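Local coordinates for glyoxalase family protein (Listeria monocytogenes, PDB 2P7Q), which confers resistance to the antibiotic fosfomycin, probably by catalysing its manganese-dependent hydration, at residues A[109-112]-A[116-119]; A[81-86]-A[105-110]; A[32-37]-A[42-47]. The protein carries 1 engineered substitution. All blocks are in the same frame, centred on the assembly; numbering follows the deposited sequence.

Along the chain interaction 3 comes first, joining the hairpin strands 29-33 and 44-49. Interaction 2 opens next on helix 79-87, and its second segment overlaps the start of interaction 1 at Phe109 and Tyr110. Interactions 1 and 2 share strand 106-110, and their centres are about 9 Å apart; interaction 3 belongs to another sheet, its centre about 22 Å from that of interaction 1 and about 28 Å from that of interaction 2. The two groups thus sit in successive modules of the chain. Each contributes to a different one of the dimer's two ligand pockets, Glu44 to one and Tyr108 with Glu118 to the other, so both subunits are needed to build a site.

Interaction 1 (A[109-112]-A[116-119]); sequences FYDF and LFEL. With MN (manganese (II) ion), chain G; GG6 ([(1S,2S)-1,2-dihydroxypropyl]phosphonic acid), chain H.
Leu116 sets its CD1 over one face of the Tyr110 ring, 4.2 Å from the ring centroid and displaced toward the rim, a CH-pi contact. The hydroxyl of Tyr110 is held by Lys94. At Phe117 the backbones join: Phe117 N donates to Phe109 O at 2.8 Å, almost in line with the carbonyl, and Phe109 N returns a bond to Phe117 O at 3.1 Å. On the same face of the sheet, Phe117 CB rests on the Phe109 ring, 3.6 Å from CE1; the Phe109 ring leans over it because CG lies between the backbone N and the carbonyl carbon (chi1 60°). This pairing forms the antiparallel hairpin of strands 106-110 and 116-120 in a βαβββ module of the vicinal oxygen chelate fold. Glu118 turns away from the hairpin partner, and its extended chain carries OE1 to the manganese ion at 2.4 Å. His69 and His7 of the second subunit bind the same ion, as do O1 and O5 of the dihydroxypropylphosphonate. The other carboxylate oxygen of Glu118, OE2, is hydrogen-bonded to Ser106 OG, which would fix the turn of the carboxylate. Leu119 brings CG to the edge of the Phe109 ring, 3.9 Å from CE2 and near the ring plane.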
loop_
_atom_site.group_PDB
_atom_site.type_symbol
_atom_site.label_atom_id
_atom_site.label_comp_id
_atom_site.label_asym_id
_atom_site.label_seq_id
_atom_site.Cartn_x
_atom_site.Cartn_y
_atom_site.Cartn_z
ATOM N N PHE A 109 2.295 9.201 -10.046
ATOM C CA PHE A 109 1.190 9.301 -10.985
ATOM C C PHE A 109 -0.063 8.633 -10.436
ATOM O O PHE A 109 0.017 7.821 -9.518
ATOM C CB PHE A 109 1.609 8.647 -12.302
ATOM C CG PHE A 109 1.972 7.192 -12.170
ATOM C CD1 PHE A 109 1.003 6.205 -12.295
ATOM C CD2 PHE A 109 3.284 6.809 -11.913
ATOM C CE1 PHE A 109 1.332 4.857 -12.165
ATOM C CE2 PHE A 109 3.627 5.466 -11.779
ATOM C CZ PHE A 109 2.648 4.487 -11.905
ATOM N N TYR A 110 -1.227 8.959 -10.992
ATOM C CA TYR A 110 -2.452 8.344 -10.494
ATOM C C TYR A 110 -3.036 7.313 -11.447
ATOM O O TYR A 110 -2.582 7.164 -12.572
ATOM C CB TYR A 110 -3.536 9.386 -10.248
ATOM C CG TYR A 110 -3.164 10.501 -9.314
ATOM C CD1 TYR A 110 -2.477 11.617 -9.781
ATOM C CD2 TYR A 110 -3.507 10.446 -7.960
ATOM C CE1 TYR A 110 -2.146 12.645 -8.931
ATOM C CE2 TYR A 110 -3.178 11.473 -7.103
ATOM C CZ TYR A 110 -2.500 12.567 -7.594
ATOM O OH TYR A 110 -2.175 13.599 -6.766
ATOM N N ASP A 111 -4.037 6.585 -10.967
ATOM C CA ASP A 111 -4.728 5.637 -11.806
ATOM C C ASP A 111 -5.959 6.470 -12.137
ATOM O O ASP A 111 -5.851 7.697 -12.208
ATOM C CB ASP A 111 -5.101 4.367 -11.040
ATOM C CG ASP A 111 -6.030 4.630 -9.885
ATOM O OD1 ASP A 111 -6.592 3.652 -9.350
ATOM O OD2 ASP A 111 -6.187 5.802 -9.508
ATOM N N PHE A 112 -7.122 5.851 -12.306
ATOM C CA PHE A 112 -8.307 6.633 -12.645
ATOM C C PHE A 112 -9.180 6.883 -11.437
ATOM O O PHE A 112 -10.214 7.554 -11.538
ATOM C CB PHE A 112 -9.123 5.920 -13.717
ATOM C CG PHE A 112 -8.323 5.548 -14.916
ATOM C CD1 PHE A 112 -8.073 4.213 -15.211
ATOM C CD2 PHE A 112 -7.767 6.537 -15.727
ATOM C CE1 PHE A 112 -7.274 3.866 -16.296
ATOM C CE2 PHE A 112 -6.960 6.205 -16.818
ATOM C CZ PHE A 112 -6.712 4.867 -17.102
ATOM N N LEU A 116 -2.596 7.151 -5.670
ATOM C CA LEU A 116 -1.245 7.626 -5.954
ATOM C C LEU A 116 -0.273 6.450 -6.026
ATOM O O LEU A 116 -0.185 5.633 -5.107
ATOM C CB LEU A 116 -0.786 8.617 -4.884
ATOM C CG LEU A 116 0.548 9.321 -5.149
ATOM C CD1 LEU A 116 0.513 10.039 -6.487
ATOM C CD2 LEU A 116 0.824 10.319 -4.030
ATOM N N PHE A 117 0.433 6.358 -7.144
ATOM C CA PHE A 117 1.398 5.295 -7.362
ATOM C C PHE A 117 2.761 5.912 -7.533
ATOM O O PHE A 117 2.890 7.112 -7.799
ATOM C CB PHE A 117 1.071 4.486 -8.632
ATOM C CG PHE A 117 -0.046 3.505 -8.460
ATOM C CD1 PHE A 117 -1.360 3.887 -8.665
ATOM C CD2 PHE A 117 0.219 2.210 -8.036
ATOM C CE1 PHE A 117 -2.405 2.998 -8.447
ATOM C CE2 PHE A 117 -0.821 1.308 -7.814
ATOM C CZ PHE A 117 -2.137 1.708 -8.019
ATOM N N GLU A 118 3.783 5.082 -7.392
ATOM C CA GLU A 118 5.150 5.540 -7.551
ATOM C C GLU A 118 6.074 4.432 -7.993
ATOM O O GLU A 118 5.957 3.299 -7.551
ATOM C CB GLU A 118 5.688 6.129 -6.244
ATOM C CG GLU A 118 7.213 6.198 -6.193
ATOM C CD GLU A 118 7.736 6.694 -4.856
ATOM O OE1 GLU A 118 7.072 6.408 -3.831
ATOM O OE2 GLU A 118 8.806 7.352 -4.832
ATOM N N LEU A 119 6.989 4.784 -8.879
ATOM C CA LEU A 119 7.996 3.854 -9.347
ATOM C C LEU A 119 9.280 4.475 -8.802
ATOM O O LEU A 119 9.753 5.494 -9.304
ATOM C CB LEU A 119 8.007 3.800 -10.877
ATOM C CG LEU A 119 6.761 3.190 -11.512
ATOM C CD1 LEU A 119 6.906 3.220 -13.026
ATOM C CD2 LEU A 119 6.594 1.768 -11.025
HETATM MN MN MN G . 7.525 7.209 -1.586
HETATM O O1 GG6 H . 9.227 8.317 -2.199
HETATM C C2 GG6 H . 10.335 8.554 -1.281
HETATM C C3 GG6 H . 11.540 9.167 -2.084
HETATM C C1 GG6 H . 9.920 9.541 -0.123
HETATM O O2 GG6 H . 9.540 10.805 -0.648
HETATM P P GG6 H . 8.563 8.925 0.843
HETATM O O3 GG6 H . 8.937 7.554 1.476
HETATM O O4 GG6 H . 8.285 9.887 1.871
HETATM O O5 GG6 H . 7.269 8.741 -0.053
#

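Interaction 2 (A[81-86]-A[105-110]); sequences EYTERI and RSIYFY. With GG6 ([(1S,2S)-1,2-dihydroxypropyl]phosphonic acid), chain H.
Ile107 and Phe109, neighbours on one face of strand 106-110, meet Tyr82, Thr83 and Ile86 of helix 79-87, the helix that covers the sheet in this βαβββ module of the vicinal oxygen chelate fold. The axes of helix and strand run nearly parallel, 16° apart, at 9.8 Å, a spacing bridged by side chains alone with no hydrogen bond between the two segments.

The van der Waals contacts fall into two clusters. In the first, Ile107 stretches out from the strand, CG1 anti to its own carbonyl carbon and CD1 extended beyond it (chi2 171°), so that the terminal methyl reaches between two successive helix residues. CD1 lies 3.8 Å from Tyr82 CB and 3.2 Å from Thr83 OG1; that hydroxyl is hydrogen-bonded to Val79 O one turn earlier in the helix. The Tyr82 ring itself leads off toward Leu119 and Met1 of the second subunit. In the second cluster a CH-pi contact forms: Ile86 CD1 stands over the centre of the Phe109 ring, 4.1 Å from its centroid. Phe21 and Phe26 of helix 15-26 also pack against this ring.

The polar groups of the strand, Ser106 and Tyr108, point from its opposite face toward the ligand and take no part in the helix packing. Ser106 OG bonds to His120 ND1. Tyr108, part of the manganese site, meets the ring of His69 edge-to-face, and its OH donates a 2.7 Å hydrogen bond to O1 of the dihydroxypropylphosphonate, which lies at the ring edge near its plane.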
loop_
_atom_site.group_PDB
_atom_site.type_symbol
_atom_site.label_atom_id
_atom_site.label_comp_id
_atom_site.label_asym_id
_atom_site.label_seq_id
_atom_site.Cartn_x
_atom_site.Cartn_y
_atom_site.Cartn_z
ATOM N N GLU A 81 12.247 5.243 -19.432
ATOM C CA GLU A 81 11.310 4.353 -20.122
ATOM C C GLU A 81 9.920 4.344 -19.525
ATOM O O GLU A 81 8.925 4.463 -20.246
ATOM C CB GLU A 81 11.851 2.931 -20.167
ATOM C CG GLU A 81 13.183 2.844 -20.851
ATOM C CD GLU A 81 13.484 1.457 -21.367
ATOM O OE1 GLU A 81 13.326 0.463 -20.616
ATOM O OE2 GLU A 81 13.897 1.372 -22.541
ATOM N N TYR A 82 9.847 4.193 -18.212
ATOM C CA TYR A 82 8.560 4.193 -17.537
ATOM C C TYR A 82 7.881 5.551 -17.678
ATOM O O TYR A 82 6.659 5.638 -17.734
ATOM C CB TYR A 82 8.734 3.843 -16.063
ATOM C CG TYR A 82 8.729 2.364 -15.824
ATOM C CD1 TYR A 82 9.912 1.666 -15.594
ATOM C CD2 TYR A 82 7.533 1.646 -15.868
ATOM C CE1 TYR A 82 9.900 0.289 -15.419
ATOM C CE2 TYR A 82 7.515 0.274 -15.693
ATOM C CZ TYR A 82 8.696 -0.398 -15.473
ATOM O OH TYR A 82 8.656 -1.765 -15.339
ATOM N N THR A 83 8.672 6.613 -17.750
ATOM C CA THR A 83 8.106 7.949 -17.892
ATOM C C THR A 83 7.541 8.106 -19.305
ATOM O O THR A 83 6.669 8.939 -19.554
ATOM C CB THR A 83 9.175 9.053 -17.668
ATOM O OG1 THR A 83 9.762 8.910 -16.368
ATOM C CG2 THR A 83 8.548 10.424 -17.796
ATOM N N GLU A 84 8.065 7.313 -20.226
ATOM C CA GLU A 84 7.608 7.354 -21.607
ATOM C C GLU A 84 6.304 6.536 -21.684
ATOM O O GLU A 84 5.321 6.970 -22.272
ATOM C CB GLU A 84 8.691 6.751 -22.505
ATOM C CG GLU A 84 8.493 6.965 -23.975
ATOM C CD GLU A 84 8.649 8.412 -24.371
ATOM O OE1 GLU A 84 9.703 9.004 -24.057
ATOM O OE2 GLU A 84 7.716 8.958 -25.003
ATOM N N ARG A 85 6.307 5.362 -21.053
ATOM C CA ARG A 85 5.153 4.471 -21.027
ATOM C C ARG A 85 3.950 5.096 -20.335
ATOM O O ARG A 85 2.810 4.882 -20.740
ATOM C CB ARG A 85 5.507 3.175 -20.306
ATOM C CG ARG A 85 6.634 2.416 -20.946
ATOM C CD ARG A 85 7.061 1.261 -20.069
ATOM N NE ARG A 85 5.956 0.361 -19.788
ATOM C CZ ARG A 85 6.103 -0.852 -19.275
ATOM N NH1 ARG A 85 7.313 -1.302 -18.984
ATOM N NH2 ARG A 85 5.049 -1.624 -19.075
ATOM N N ILE A 86 4.205 5.845 -19.272
ATOM C CA ILE A 86 3.142 6.505 -18.526
ATOM C C ILE A 86 2.591 7.635 -19.394
ATOM O O ILE A 86 1.382 7.755 -19.596
ATOM C CB ILE A 86 3.692 7.073 -17.195
ATOM C CG1 ILE A 86 4.160 5.930 -16.295
ATOM C CG2 ILE A 86 2.648 7.895 -16.493
ATOM C CD1 ILE A 86 3.099 4.932 -15.977
ATOM N N ARG A 105 15.788 8.767 -7.938
ATOM C CA ARG A 105 14.711 9.397 -8.704
ATOM C C ARG A 105 13.392 8.633 -8.508
ATOM O O ARG A 105 13.390 7.428 -8.241
ATOM C CB ARG A 105 15.055 9.408 -10.195
ATOM C CG ARG A 105 16.331 10.130 -10.566
ATOM C CD ARG A 105 16.054 11.456 -11.279
ATOM N NE ARG A 105 15.415 11.334 -12.598
ATOM C CZ ARG A 105 15.855 10.562 -13.595
ATOM N NH1 ARG A 105 16.941 9.810 -13.438
ATOM N NH2 ARG A 105 15.232 10.572 -14.768
ATOM N N SER A 106 12.276 9.344 -8.631
ATOM C CA SER A 106 10.956 8.729 -8.502
ATOM C C SER A 106 9.985 9.261 -9.558
ATOM O O SER A 106 10.166 10.361 -10.087
ATOM C CB SER A 106 10.347 9.007 -7.125
ATOM O OG SER A 106 11.075 8.405 -6.077
ATOM N N ILE A 107 8.960 8.467 -9.855
ATOM C CA ILE A 107 7.907 8.856 -10.797
ATOM C C ILE A 107 6.593 8.683 -10.045
ATOM O O ILE A 107 6.284 7.590 -9.567
ATOM C CB ILE A 107 7.827 7.936 -12.049
ATOM C CG1 ILE A 107 9.117 7.988 -12.858
ATOM C CG2 ILE A 107 6.675 8.372 -12.936
ATOM C CD1 ILE A 107 9.157 6.935 -13.965
ATOM N N TYR A 108 5.823 9.754 -9.922
ATOM C CA TYR A 108 4.537 9.666 -9.234
ATOM C C TYR A 108 3.431 9.858 -10.260
ATOM O O TYR A 108 3.605 10.596 -11.230
ATOM C CB TYR A 108 4.439 10.727 -8.130
ATOM C CG TYR A 108 5.114 10.334 -6.823
ATOM C CD1 TYR A 108 6.370 10.838 -6.466
ATOM C CD2 TYR A 108 4.476 9.476 -5.927
ATOM C CE1 TYR A 108 6.964 10.497 -5.240
ATOM C CE2 TYR A 108 5.064 9.131 -4.711
ATOM C CZ TYR A 108 6.301 9.644 -4.370
ATOM O OH TYR A 108 6.844 9.300 -3.143
ATOM N N PHE A 109 2.295 9.201 -10.046
ATOM C CA PHE A 109 1.190 9.301 -10.985
ATOM C C PHE A 109 -0.063 8.633 -10.436
ATOM O O PHE A 109 0.017 7.821 -9.518
ATOM C CB PHE A 109 1.609 8.647 -12.302
ATOM C CG PHE A 109 1.972 7.192 -12.170
ATOM C CD1 PHE A 109 1.003 6.205 -12.295
ATOM C CD2 PHE A 109 3.284 6.809 -11.913
ATOM C CE1 PHE A 109 1.332 4.857 -12.165
ATOM C CE2 PHE A 109 3.627 5.466 -11.779
ATOM C CZ PHE A 109 2.648 4.487 -11.905
ATOM N N TYR A 110 -1.227 8.959 -10.992
ATOM C CA TYR A 110 -2.452 8.344 -10.494
ATOM C C TYR A 110 -3.036 7.313 -11.447
ATOM O O TYR A 110 -2.582 7.164 -12.572
ATOM C CB TYR A 110 -3.536 9.386 -10.248
ATOM C CG TYR A 110 -3.164 10.501 -9.314
ATOM C CD1 TYR A 110 -2.477 11.617 -9.781
ATOM C CD2 TYR A 110 -3.507 10.446 -7.960
ATOM C CE1 TYR A 110 -2.146 12.645 -8.931
ATOM C CE2 TYR A 110 -3.178 11.473 -7.103
ATOM C CZ TYR A 110 -2.500 12.567 -7.594
ATOM O OH TYR A 110 -2.175 13.599 -6.766
HETATM O O1 GG6 H . 9.227 8.317 -2.199
HETATM C C2 GG6 H . 10.335 8.554 -1.281
HETATM C C3 GG6 H . 11.540 9.167 -2.084
HETATM C C1 GG6 H . 9.920 9.541 -0.123
HETATM O O2 GG6 H . 9.540 10.805 -0.648
HETATM P P GG6 H . 8.563 8.925 0.843
HETATM O O3 GG6 H . 8.937 7.554 1.476
HETATM O O4 GG6 H . 8.285 9.887 1.871
HETATM O O5 GG6 H . 7.269 8.741 -0.053
#

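Interaction 3 (A[32-37]-A[42-47]); sequences YSSGDK and SKEKFF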
loop_
_atom_site.group_PDB
_atom_site.type_symbol
_atom_site.label_atom_id
_atom_site.label_comp_id
_atom_site.label_asym_id
_atom_site.label_seq_id
_atom_site.Cartn_x
_atom_site.Cartn_y
_atom_site.Cartn_z
ATOM N N TYR A 32 -6.975 -14.023 -11.524
ATOM C CA TYR A 32 -8.321 -14.355 -11.102
ATOM C C TYR A 32 -9.322 -13.274 -11.465
ATOM O O TYR A 32 -9.063 -12.085 -11.286
ATOM C CB TYR A 32 -8.360 -14.591 -9.591
ATOM C CG TYR A 32 -9.764 -14.734 -9.076
ATOM C CD1 TYR A 32 -10.455 -15.939 -9.208
ATOM C CD2 TYR A 32 -10.445 -13.638 -8.553
ATOM C CE1 TYR A 32 -11.797 -16.044 -8.842
ATOM C CE2 TYR A 32 -11.784 -13.733 -8.186
ATOM C CZ TYR A 32 -12.452 -14.938 -8.338
ATOM O OH TYR A 32 -13.785 -15.020 -8.024
ATOM N N SER A 33 -10.469 -13.707 -11.980
ATOM C CA SER A 33 -11.543 -12.802 -12.369
ATOM C C SER A 33 -12.819 -13.372 -11.777
ATOM O O SER A 33 -13.036 -14.577 -11.835
ATOM C CB SER A 33 -11.656 -12.741 -13.894
ATOM O OG SER A 33 -12.531 -11.705 -14.305
ATOM N N SER A 34 -13.652 -12.523 -11.184
ATOM C CA SER A 34 -14.895 -13.005 -10.605
ATOM C C SER A 34 -15.778 -13.523 -11.734
ATOM O O SER A 34 -16.677 -14.341 -11.512
ATOM C CB SER A 34 -15.609 -11.888 -9.834
ATOM O OG SER A 34 -15.874 -10.766 -10.652
ATOM N N GLY A 35 -15.509 -13.046 -12.947
ATOM C CA GLY A 35 -16.270 -13.482 -14.104
ATOM C C GLY A 35 -16.002 -14.944 -14.421
ATOM O O GLY A 35 -16.793 -15.592 -15.108
ATOM N N ASP A 36 -14.884 -15.461 -13.916
ATOM C CA ASP A 36 -14.487 -16.857 -14.120
ATOM C C ASP A 36 -15.516 -17.790 -13.490
ATOM O O ASP A 36 -15.231 -18.966 -13.259
ATOM C CB ASP A 36 -13.119 -17.137 -13.473
ATOM C CG ASP A 36 -11.986 -16.320 -14.088
ATOM O OD1 ASP A 36 -10.872 -16.324 -13.509
ATOM O OD2 ASP A 36 -12.204 -15.686 -15.145
ATOM N N LYS A 37 -16.705 -17.264 -13.204
ATOM C CA LYS A 37 -17.764 -18.055 -12.589
ATOM C C LYS A 37 -19.045 -17.244 -12.412
ATOM O O LYS A 37 -19.060 -16.029 -12.621
ATOM C CB LYS A 37 -17.296 -18.565 -11.226
ATOM C CG LYS A 37 -16.891 -17.451 -10.277
ATOM C CD LYS A 37 -16.509 -17.986 -8.913
ATOM C CE LYS A 37 -16.370 -16.851 -7.920
ATOM N NZ LYS A 37 -17.637 -16.069 -7.823
ATOM N N SER A 42 -19.017 -9.684 -5.721
ATOM C CA SER A 42 -18.767 -8.449 -6.437
ATOM C C SER A 42 -17.833 -8.660 -7.604
ATOM O O SER A 42 -17.144 -9.676 -7.702
ATOM C CB SER A 42 -18.193 -7.399 -5.494
ATOM O OG SER A 42 -17.056 -7.919 -4.841
ATOM N N LYS A 43 -17.827 -7.681 -8.490
ATOM C CA LYS A 43 -17.002 -7.732 -9.674
ATOM C C LYS A 43 -15.565 -7.406 -9.269
ATOM O O LYS A 43 -15.279 -6.306 -8.799
ATOM C CB LYS A 43 -17.534 -6.721 -10.687
ATOM C CG LYS A 43 -17.118 -6.996 -12.112
ATOM C CD LYS A 43 -17.233 -5.725 -12.964
ATOM C CE LYS A 43 -18.398 -5.788 -13.959
ATOM N NZ LYS A 43 -18.487 -4.468 -14.685
ATOM N N GLU A 44 -14.660 -8.360 -9.448
ATOM C CA GLU A 44 -13.281 -8.124 -9.053
ATOM C C GLU A 44 -12.239 -8.984 -9.759
ATOM O O GLU A 44 -12.541 -10.031 -10.332
ATOM C CB GLU A 44 -13.152 -8.326 -7.546
ATOM C CG GLU A 44 -13.583 -9.707 -7.092
ATOM C CD GLU A 44 -13.251 -9.983 -5.638
ATOM O OE1 GLU A 44 -13.668 -9.200 -4.761
ATOM O OE2 GLU A 44 -12.573 -10.995 -5.374
ATOM N N LYS A 45 -10.995 -8.524 -9.699
ATOM C CA LYS A 45 -9.883 -9.238 -10.307
ATOM C C LYS A 45 -8.632 -9.196 -9.419
ATOM O O LYS A 45 -8.409 -8.242 -8.667
ATOM C CB LYS A 45 -9.588 -8.653 -11.693
ATOM C CG LYS A 45 -10.735 -8.825 -12.674
ATOM C CD LYS A 45 -10.441 -8.183 -14.011
ATOM C CE LYS A 45 -11.515 -8.553 -15.050
ATOM N NZ LYS A 45 -11.329 -7.882 -16.382
ATOM N N PHE A 46 -7.832 -10.252 -9.501
ATOM C CA PHE A 46 -6.606 -10.366 -8.728
ATOM C C PHE A 46 -5.423 -10.407 -9.683
ATOM O O PHE A 46 -5.458 -11.109 -10.694
ATOM C CB PHE A 46 -6.594 -11.666 -7.917
ATOM C CG PHE A 46 -7.724 -11.800 -6.937
ATOM C CD1 PHE A 46 -7.957 -13.021 -6.306
ATOM C CD2 PHE A 46 -8.544 -10.715 -6.628
ATOM C CE1 PHE A 46 -8.991 -13.159 -5.379
ATOM C CE2 PHE A 46 -9.584 -10.841 -5.698
ATOM C CZ PHE A 46 -9.808 -12.063 -5.075
ATOM N N PHE A 47 -4.361 -9.676 -9.368
ATOM C CA PHE A 47 -3.185 -9.707 -10.226
ATOM C C PHE A 47 -1.914 -9.923 -9.411
ATOM O O PHE A 47 -1.902 -9.783 -8.187
ATOM C CB PHE A 47 -3.044 -8.399 -11.013
ATOM C CG PHE A 47 -4.302 -7.951 -11.690
ATOM C CD1 PHE A 47 -5.350 -7.413 -10.950
ATOM C CD2 PHE A 47 -4.431 -8.038 -13.074
ATOM C CE1 PHE A 47 -6.510 -6.962 -11.569
ATOM C CE2 PHE A 47 -5.590 -7.588 -13.711
ATOM C CZ PHE A 47 -6.634 -7.047 -12.955
#
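Tyr32 lays CD2 over one face of the Phe46 ring, 3.4 Å from Phe46 CD1 and toward the rim; the two side chains run alongside each other with ring planes 39° apart, an oblique pair. Trp53 meets the Phe46 ring edge-to-face, and Leu128 of the second subunit packs on Tyr32. The Glu44 carboxylate is turned perpendicular to the Tyr32 ring, its OE2 4.0 Å from CE2. These residues lie on the antiparallel hairpin of strands 29-33 and 44-49, part of the N-terminal βαβββ module of the vicinal oxygen chelate fold. Glu44, near the hairpin end, touches the bound dihydroxypropylphosphonate and is probably the proton acceptor. Phe46 N donates to Tyr32 O at 2.8 Å, while the return bond from Tyr32 N is weak. In the next pair, on the other face, Ser33 OG lies against the aliphatic chain of Lys45, 3.4 Å from CE. One residue further along, Ser34 grips the Glu44 backbone twice: its N donates to Glu44 O at 2.9 Å, and its hydroxyl, with OG between the backbone N and the carbonyl carbon (chi1 57°), accepts a hydrogen bond from Glu44 N at 3.0 Å with an N-H...OG angle of 166°.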